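Local atomic coordinates of uncharacterized protein (Bacteroides ovatus, PDB entry 3SOT), a protein that is of unknown function but joins an E-set-type beta domain of the DUF4973 family to a BT_3044-like C-terminal beta domain. Residues A[227-232]-A[248-253]; A[31-36]-A[115-120]. All blocks are in the same frame, centred on the assembly; numbering follows the deposited sequence.

Contact 1 (A[227-232]-A[248-253])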
ATOM      1  N   ASP A 227     -15.208   2.288 -38.671  1.00 36.94           N
ATOM      2  CA  ASP A 227     -15.900   3.572 -38.771  1.00 37.75           C
ATOM      3  C   ASP A 227     -15.486   4.558 -37.639  1.00 40.58           C
ATOM      4  O   ASP A 227     -16.026   5.667 -37.576  1.00 41.84           O
ATOM      5  CB  ASP A 227     -17.438   3.364 -38.752  1.00 41.49           C
ATOM      6  CG  ASP A 227     -18.047   2.629 -37.553  1.00 51.35           C
ATOM      7  OD1 ASP A 227     -17.306   2.362 -36.578  1.00 54.94           O
ATOM      8  OD2 ASP A 227     -19.271   2.337 -37.588  1.00 45.55           O
ATOM      9  N   GLY A 228     -14.537   4.158 -36.788  1.00 34.80           N
ATOM     10  CA  GLY A 228     -14.057   4.979 -35.677  1.00 33.33           C
ATOM     11  C   GLY A 228     -14.878   4.896 -34.395  1.00 34.94           C
ATOM     12  O   GLY A 228     -14.725   5.731 -33.494  1.00 33.04           O
ATOM     13  N   THR A 229     -15.763   3.905 -34.301  1.00 31.10           N
ATOM     14  CA  THR A 229     -16.577   3.769 -33.105  1.00 30.65           C
ATOM     15  C   THR A 229     -16.088   2.560 -32.334  1.00 32.96           C
ATOM     16  O   THR A 229     -15.243   1.796 -32.825  1.00 31.52           O
ATOM     17  CB  THR A 229     -18.071   3.686 -33.436  1.00 41.24           C
ATOM     18  OG1 THR A 229     -18.356   2.465 -34.104  1.00 42.89           O
ATOM     19  CG2 THR A 229     -18.564   4.870 -34.255  1.00 43.01           C
ATOM     20  N   LEU A 230     -16.584   2.418 -31.101  1.00 28.38           N
ATOM     21  CA  LEU A 230     -16.200   1.300 -30.253  1.00 26.17           C
ATOM     22  C   LEU A 230     -17.392   0.434 -29.930  1.00 30.05           C
ATOM     23  O   LEU A 230     -18.544   0.865 -30.057  1.00 29.43           O
ATOM     24  CB  LEU A 230     -15.544   1.780 -28.938  1.00 24.13           C
ATOM     25  CG  LEU A 230     -14.234   2.573 -29.030  1.00 26.41           C
ATOM     26  CD1 LEU A 230     -13.909   3.218 -27.730  1.00 24.04           C
ATOM     27  CD2 LEU A 230     -13.113   1.714 -29.485  1.00 28.34           C
ATOM     28  N   ASP A 231     -17.094  -0.830 -29.603  1.00 27.35           N
ATOM     29  CA  ASP A 231     -18.003  -1.824 -29.035  1.00 27.80           C
ATOM     30  C   ASP A 231     -17.551  -2.040 -27.644  1.00 26.96           C
ATOM     31  O   ASP A 231     -16.381  -2.340 -27.428  1.00 24.95           O
ATOM     32  CB  ASP A 231     -18.094  -3.146 -29.828  1.00 31.37           C
ATOM     33  CG  ASP A 231     -18.847  -3.102 -31.141  1.00 45.05           C
ATOM     34  OD1 ASP A 231     -19.829  -2.315 -31.247  1.00 46.53           O
ATOM     35  OD2 ASP A 231     -18.543  -3.934 -32.016  1.00 54.32           O
HETATM   36  N   MSE A 232     -18.414  -1.750 -26.687  1.00 22.24           N
HETATM   37  CA  MSE A 232     -18.060  -1.922 -25.284  1.00 18.45           C
HETATM   38  C   MSE A 232     -19.132  -2.760 -24.635  1.00 21.21           C
HETATM   39  O   MSE A 232     -20.313  -2.367 -24.597  1.00 20.83           O
HETATM   40  CB  MSE A 232     -17.855  -0.591 -24.570  1.00 19.12           C
HETATM   41  CG  MSE A 232     -16.654   0.200 -25.058  1.00 24.60           C
HETATM   42 SE   MSE A 232     -16.472   1.806 -23.961  0.75 31.35          SE
HETATM   43  CE  MSE A 232     -15.994   1.002 -22.326  1.00 25.39           C
ATOM     44  N   THR A 248     -22.814   6.419 -27.650  1.00 35.43           N
ATOM     45  CA  THR A 248     -21.966   5.652 -28.541  1.00 34.20           C
ATOM     46  C   THR A 248     -20.515   6.057 -28.282  1.00 35.94           C
ATOM     47  O   THR A 248     -20.145   7.214 -28.538  1.00 36.45           O
ATOM     48  CB  THR A 248     -22.377   5.830 -30.008  1.00 44.99           C
ATOM     49  OG1 THR A 248     -22.248   7.208 -30.342  1.00 47.99           O
ATOM     50  CG2 THR A 248     -23.802   5.319 -30.298  1.00 42.55           C
ATOM     51  N   PRO A 249     -19.697   5.134 -27.709  1.00 28.78           N
ATOM     52  CA  PRO A 249     -18.282   5.457 -27.486  1.00 26.34           C
ATOM     53  C   PRO A 249     -17.491   5.492 -28.810  1.00 29.99           C
ATOM     54  O   PRO A 249     -17.780   4.749 -29.777  1.00 29.18           O
ATOM     55  CB  PRO A 249     -17.811   4.334 -26.577  1.00 26.90           C
ATOM     56  CG  PRO A 249     -18.688   3.156 -26.937  1.00 31.88           C
ATOM     57  CD  PRO A 249     -20.008   3.739 -27.323  1.00 29.21           C
ATOM     58  N   THR A 250     -16.507   6.409 -28.868  1.00 25.82           N
ATOM     59  CA  THR A 250     -15.684   6.636 -30.057  1.00 24.67           C
ATOM     60  C   THR A 250     -14.182   6.642 -29.712  1.00 25.02           C
ATOM     61  O   THR A 250     -13.791   6.635 -28.550  1.00 22.87           O
ATOM     62  CB  THR A 250     -16.082   7.962 -30.725  1.00 28.02           C
ATOM     63  OG1 THR A 250     -15.969   9.007 -29.773  1.00 24.17           O
ATOM     64  CG2 THR A 250     -17.511   7.939 -31.289  1.00 25.77           C
ATOM     65  N   TYR A 251     -13.350   6.581 -30.745  1.00 21.76           N
ATOM     66  CA  TYR A 251     -11.905   6.618 -30.599  1.00 19.73           C
ATOM     67  C   TYR A 251     -11.305   7.427 -31.741  1.00 24.33           C
ATOM     68  O   TYR A 251     -11.852   7.436 -32.854  1.00 23.92           O
ATOM     69  CB  TYR A 251     -11.296   5.212 -30.532  1.00 19.05           C
ATOM     70  CG  TYR A 251     -11.131   4.481 -31.851  1.00 21.29           C
ATOM     71  CD1 TYR A 251     -12.172   3.728 -32.390  1.00 24.86           C
ATOM     72  CD2 TYR A 251      -9.899   4.440 -32.494  1.00 21.32           C
ATOM     73  CE1 TYR A 251     -12.003   2.991 -33.565  1.00 25.96           C
ATOM     74  CE2 TYR A 251      -9.720   3.715 -33.672  1.00 23.17           C
ATOM     75  CZ  TYR A 251     -10.774   2.986 -34.202  1.00 31.85           C
ATOM     76  OH  TYR A 251     -10.593   2.277 -35.365  1.00 33.29           O
ATOM     77  N   SER A 252     -10.212   8.141 -31.452  1.00 21.79           N
ATOM     78  CA  SER A 252      -9.496   8.904 -32.472  1.00 23.87           C
ATOM     79  C   SER A 252      -8.023   8.546 -32.410  1.00 26.79           C
ATOM     80  O   SER A 252      -7.442   8.409 -31.326  1.00 26.33           O
ATOM     81  CB  SER A 252      -9.712  10.411 -32.337  1.00 31.79           C
ATOM     82  OG  SER A 252      -9.092  10.964 -31.190  1.00 48.84           O
ATOM     83  N   SER A 253      -7.450   8.304 -33.580  1.00 24.44           N
ATOM     84  CA  SER A 253      -6.056   7.934 -33.712  1.00 24.50           C
ATOM     85  C   SER A 253      -5.333   9.054 -34.470  1.00 31.17           C
ATOM     86  O   SER A 253      -5.746   9.420 -35.570  1.00 31.60           O
ATOM     87  CB  SER A 253      -5.934   6.580 -34.400  1.00 29.49           C
ATOM     88  OG  SER A 253      -4.603   6.099 -34.329  1.00 46.37           O
TER
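Tyr251 sets its ring beside the Gly228-Thr229 backbone, with Thr229 O in the ring plane at its edge, 3.5 Å from Tyr251 CE1. The first torsion (chi1 79°) places CG between the backbone N and the carbonyl carbon, folding the ring back toward Gly228. Leu230 slants across it, bringing CD2 to 3.7 Å from Tyr251 CD1. The selenium of selenomethionine Met232 lies 3.9 Å from Pro249 CB.

Two backbone bonds hold these groups in register: Tyr251 N to Gly228 O (3.2 Å) and Leu230 N to Pro249 O (2.9 Å). In the next shell, Asp227 OD1 accepts from Thr229 N, closing an Asx turn, and also from Thr229 OG1 on the same carboxylate face. Tyr251 OH bonds to Lys225 O and the ring meets Phe224 edge-to-face. With an alanine in place of Tyr251, Lys225 O would probably lose its phenol partner, Phe224 its edge-to-face mate and Leu230 CD2 part of its apolar cover.

Thr229 and Thr250 form the non-hydrogen-bonded pair of a lone antiparallel bridge joining the residue just before strand 230-234 to strand 244-257. These strands pair outward with 219-224 and 264-279 respectively, so the bridge links two arms of the sheet, consistent with barrel-like closure.

Contact 2 (A[31-36]-A[115-120])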
ATOM      1  N   VAL A  31       5.224  -9.335 -27.594  1.00 24.12           N
ATOM      2  CA  VAL A  31       4.914 -10.158 -28.769  1.00 24.33           C
ATOM      3  C   VAL A  31       3.595  -9.628 -29.369  1.00 27.88           C
ATOM      4  O   VAL A  31       2.651  -9.393 -28.635  1.00 27.59           O
ATOM      5  CB  VAL A  31       4.874 -11.697 -28.469  1.00 28.38           C
ATOM      6  CG1 VAL A  31       6.259 -12.230 -28.081  1.00 28.50           C
ATOM      7  CG2 VAL A  31       3.833 -12.050 -27.408  1.00 27.94           C
ATOM      8  N   ARG A  32       3.545  -9.395 -30.679  1.00 24.78           N
ATOM      9  CA  ARG A  32       2.345  -8.871 -31.320  1.00 23.96           C
ATOM     10  C   ARG A  32       1.294  -9.948 -31.515  1.00 32.47           C
ATOM     11  O   ARG A  32       1.624 -11.053 -31.956  1.00 33.60           O
ATOM     12  CB  ARG A  32       2.676  -8.240 -32.690  1.00 19.70           C
ATOM     13  CG  ARG A  32       1.448  -7.633 -33.356  1.00 18.86           C
ATOM     14  CD  ARG A  32       1.735  -7.009 -34.689  1.00 22.72           C
ATOM     15  NE  ARG A  32       2.541  -5.808 -34.562  1.00 25.63           N
ATOM     16  CZ  ARG A  32       2.042  -4.606 -34.331  1.00 37.07           C
ATOM     17  NH1 ARG A  32       0.736  -4.447 -34.153  1.00 21.25           N
ATOM     18  NH2 ARG A  32       2.845  -3.553 -34.243  1.00 26.93           N
ATOM     19  N   TYR A  33       0.011  -9.591 -31.259  1.00 31.21           N
ATOM     20  CA  TYR A  33      -1.136 -10.448 -31.533  1.00 32.43           C
ATOM     21  C   TYR A  33      -1.537 -10.210 -32.999  1.00 41.63           C
ATOM     22  O   TYR A  33      -2.019  -9.120 -33.323  1.00 40.82           O
ATOM     23  CB  TYR A  33      -2.300 -10.199 -30.547  1.00 31.61           C
ATOM     24  CG  TYR A  33      -3.363 -11.278 -30.615  1.00 33.87           C
ATOM     25  CD1 TYR A  33      -4.198 -11.395 -31.724  1.00 36.70           C
ATOM     26  CD2 TYR A  33      -3.507 -12.208 -29.589  1.00 34.53           C
ATOM     27  CE1 TYR A  33      -5.139 -12.418 -31.818  1.00 37.81           C
ATOM     28  CE2 TYR A  33      -4.455 -13.227 -29.667  1.00 36.29           C
ATOM     29  CZ  TYR A  33      -5.280 -13.318 -30.777  1.00 45.85           C
ATOM     30  OH  TYR A  33      -6.237 -14.298 -30.861  1.00 51.84           O
ATOM     31  N   LYS A  34      -1.316 -11.215 -33.885  1.00 43.18           N
ATOM     32  CA  LYS A  34      -1.585 -11.112 -35.333  1.00 46.04           C
ATOM     33  C   LYS A  34      -2.727 -12.064 -35.794  1.00 57.22           C
ATOM     34  O   LYS A  34      -3.752 -12.174 -35.120  1.00 57.56           O
ATOM     35  CB  LYS A  34      -0.303 -11.429 -36.124  1.00 49.24           C
ATOM     36  CG  LYS A  34       0.833 -10.409 -35.942  1.00 62.03           C
ATOM     37  CD  LYS A  34       2.110 -10.751 -36.727  1.00 70.02           C
ATOM     38  CE  LYS A  34       2.910 -11.902 -36.167  1.00 74.81           C
ATOM     39  NZ  LYS A  34       4.099 -12.197 -37.012  1.00 85.75           N
ATOM     40  N   ASP A  35      -2.566 -12.709 -36.971  1.00 58.49           N
ATOM     41  CA  ASP A  35      -3.538 -13.633 -37.573  1.00 60.04           C
ATOM     42  C   ASP A  35      -3.645 -14.901 -36.715  1.00 63.08           C
ATOM     43  O   ASP A  35      -2.708 -15.719 -36.660  1.00 63.69           O
ATOM     44  CB  ASP A  35      -3.143 -13.966 -39.025  1.00 63.54           C
ATOM     45  N   ASN A  36      -4.785 -15.003 -35.984  1.00 57.12           N
ATOM     46  CA  ASN A  36      -5.142 -16.081 -35.047  1.00 56.17           C
ATOM     47  C   ASN A  36      -4.092 -16.186 -33.900  1.00 55.13           C
ATOM     48  O   ASN A  36      -3.963 -17.234 -33.259  1.00 54.25           O
ATOM     49  CB  ASN A  36      -5.306 -17.422 -35.771  1.00 59.59           C
ATOM     50  CG  ASN A  36      -6.519 -17.462 -36.671  1.00 93.95           C
ATOM     51  OD1 ASN A  36      -7.084 -16.422 -37.062  1.00 91.73           O
ATOM     52  ND2 ASN A  36      -6.955 -18.676 -37.004  1.00 86.70           N
ATOM     53  N   ASN A 115       1.183 -19.426 -29.506  1.00 28.15           N
ATOM     54  CA  ASN A 115      -0.193 -19.502 -29.980  1.00 30.21           C
ATOM     55  C   ASN A 115      -1.012 -18.784 -28.943  1.00 35.76           C
ATOM     56  O   ASN A 115      -1.355 -19.370 -27.909  1.00 38.48           O
ATOM     57  CB  ASN A 115      -0.660 -20.941 -30.249  1.00 36.46           C
ATOM     58  CG  ASN A 115      -2.142 -20.997 -30.570  1.00 69.87           C
ATOM     59  OD1 ASN A 115      -2.606 -20.488 -31.613  1.00 65.62           O
ATOM     60  ND2 ASN A 115      -2.920 -21.537 -29.627  1.00 62.29           N
ATOM     61  N   LEU A 116      -1.229 -17.486 -29.155  1.00 30.10           N
ATOM     62  CA  LEU A 116      -1.869 -16.642 -28.146  1.00 28.18           C
ATOM     63  C   LEU A 116      -3.390 -16.564 -28.315  1.00 31.82           C
ATOM     64  O   LEU A 116      -4.025 -15.847 -27.549  1.00 30.49           O
ATOM     65  CB  LEU A 116      -1.281 -15.214 -28.197  1.00 26.55           C
ATOM     66  CG  LEU A 116       0.231 -15.075 -28.066  1.00 30.27           C
ATOM     67  CD1 LEU A 116       0.665 -13.686 -28.471  1.00 29.88           C
ATOM     68  CD2 LEU A 116       0.737 -15.507 -26.677  1.00 28.86           C
ATOM     69  N   GLN A 117      -3.985 -17.314 -29.251  1.00 30.57           N
ATOM     70  CA  GLN A 117      -5.441 -17.284 -29.434  1.00 31.29           C
ATOM     71  C   GLN A 117      -6.153 -17.634 -28.128  1.00 36.49           C
ATOM     72  O   GLN A 117      -5.826 -18.653 -27.508  1.00 37.48           O
ATOM     73  CB  GLN A 117      -5.893 -18.234 -30.552  1.00 34.47           C
ATOM     74  CG  GLN A 117      -7.384 -18.124 -30.854  1.00 51.52           C
ATOM     75  CD  GLN A 117      -7.840 -18.922 -32.049  1.00 77.76           C
ATOM     76  OE1 GLN A 117      -7.108 -19.131 -33.032  1.00 70.88           O
ATOM     77  NE2 GLN A 117      -9.110 -19.291 -32.036  1.00 76.14           N
ATOM     78  N   ASP A 118      -7.076 -16.732 -27.692  1.00 30.96           N
ATOM     79  CA  ASP A 118      -7.944 -16.814 -26.505  1.00 29.43           C
ATOM     80  C   ASP A 118      -7.127 -16.825 -25.191  1.00 31.69           C
ATOM     81  O   ASP A 118      -7.572 -17.414 -24.208  1.00 34.12           O
ATOM     82  CB  ASP A 118      -8.846 -18.069 -26.573  1.00 33.05           C
ATOM     83  CG  ASP A 118      -9.715 -18.148 -27.822  1.00 50.72           C
ATOM     84  OD1 ASP A 118     -10.404 -17.144 -28.133  1.00 51.84           O
ATOM     85  OD2 ASP A 118      -9.737 -19.232 -28.469  1.00 60.44           O
ATOM     86  N   ILE A 119      -5.975 -16.146 -25.138  1.00 24.89           N
ATOM     87  CA  ILE A 119      -5.188 -16.096 -23.905  1.00 22.74           C
ATOM     88  C   ILE A 119      -5.863 -15.121 -22.916  1.00 27.31           C
ATOM     89  O   ILE A 119      -6.264 -14.021 -23.323  1.00 28.46           O
ATOM     90  CB  ILE A 119      -3.711 -15.721 -24.160  1.00 23.99           C
ATOM     91  CG1 ILE A 119      -2.865 -15.966 -22.887  1.00 22.94           C
ATOM     92  CG2 ILE A 119      -3.566 -14.290 -24.717  1.00 22.42           C
ATOM     93  CD1 ILE A 119      -1.402 -16.066 -23.091  1.00 25.31           C
ATOM     94  N   ASP A 120      -5.989 -15.522 -21.626  1.00 20.17           N
ATOM     95  CA  ASP A 120      -6.611 -14.661 -20.629  1.00 16.50           C
ATOM     96  C   ASP A 120      -5.527 -13.813 -20.009  1.00 18.69           C
ATOM     97  O   ASP A 120      -4.657 -14.313 -19.287  1.00 17.49           O
ATOM     98  CB  ASP A 120      -7.375 -15.489 -19.593  1.00 18.78           C
ATOM     99  CG  ASP A 120      -8.194 -14.708 -18.579  1.00 31.23           C
ATOM    100  OD1 ASP A 120      -8.208 -13.469 -18.657  1.00 30.51           O
ATOM    101  OD2 ASP A 120      -8.848 -15.351 -17.712  1.00 41.19           O
TER
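The Tyr33 ring and the Leu116 side chain run antiparallel past one another, and the tyrosine, traced outward, shows how one long side chain can follow a turn atom by atom. From CB, the first torsion carries CG anti to the backbone N (chi1 -167°), which sends the ring out across the 115-120 loop. CD2 is the first ring atom to meet it, 4.0 Å from Leu116 CB. One step further, CE2 comes to Leu116 O at 3.4 Å, the oxygen lying at the ring edge and near its plane. At the tip, OH stands 3.4 Å from Gln117 CA, with CB and CG of the same glutamine a little beyond.

The carbonyl that meets the ring edge is already committed: Leu116 O accepts from Ile119 N (3.1 Å), the bond that closes a type II beta turn from Leu116 to Ile119. Its contacts with Leu116 and Gln117 place the ring against the first half of the turn. Deeper in, Leu116 CD1 reaches Val31 CG2 at 3.7 Å, the two branched side chains meeting at an angle. At the exposed end, Gln117 runs alongside Asn36, both pointing the same way with their amide planes 79° apart; Asn36 is poorly ordered, so this pairing is loosely defined, and no hydrogen bond crosses between the segments.

Around this contact, Val31 and Tyr33 form backbone hydrogen bonds with strand 149-157, while Leu116 forms one with Gly37 and packs on Val39, Pro156 and Met88. Arg32, turned the other way, forms a salt bridge with Asp314. Tyr33 also touches Asp195 and Asn196, so the residues leaving strand 27-32 sit between strand 149-157, strand 38-48 and the 193-198 connection.

Contact 2 comes first along the chain and is complete before contact 1 begins. It belongs to the DUF4973 range, contact 1 to the BT_3044-like range, and their strands lie in different sheets. Their centres are 22 Å apart and their nearest atoms about 12 Å, without touching. Two connections nevertheless bridge the halves: after strand 149-157, which borders contact 2, the chain enters the sheet of contact 1 at strand 162-165, and Asp120 in segment 115-120 forms a salt bridge with Lys219 at the start of strand 219-224, the partner of strand 230-234 in contact 1. One contact thus lies near the junction of the two halves, the other within the second.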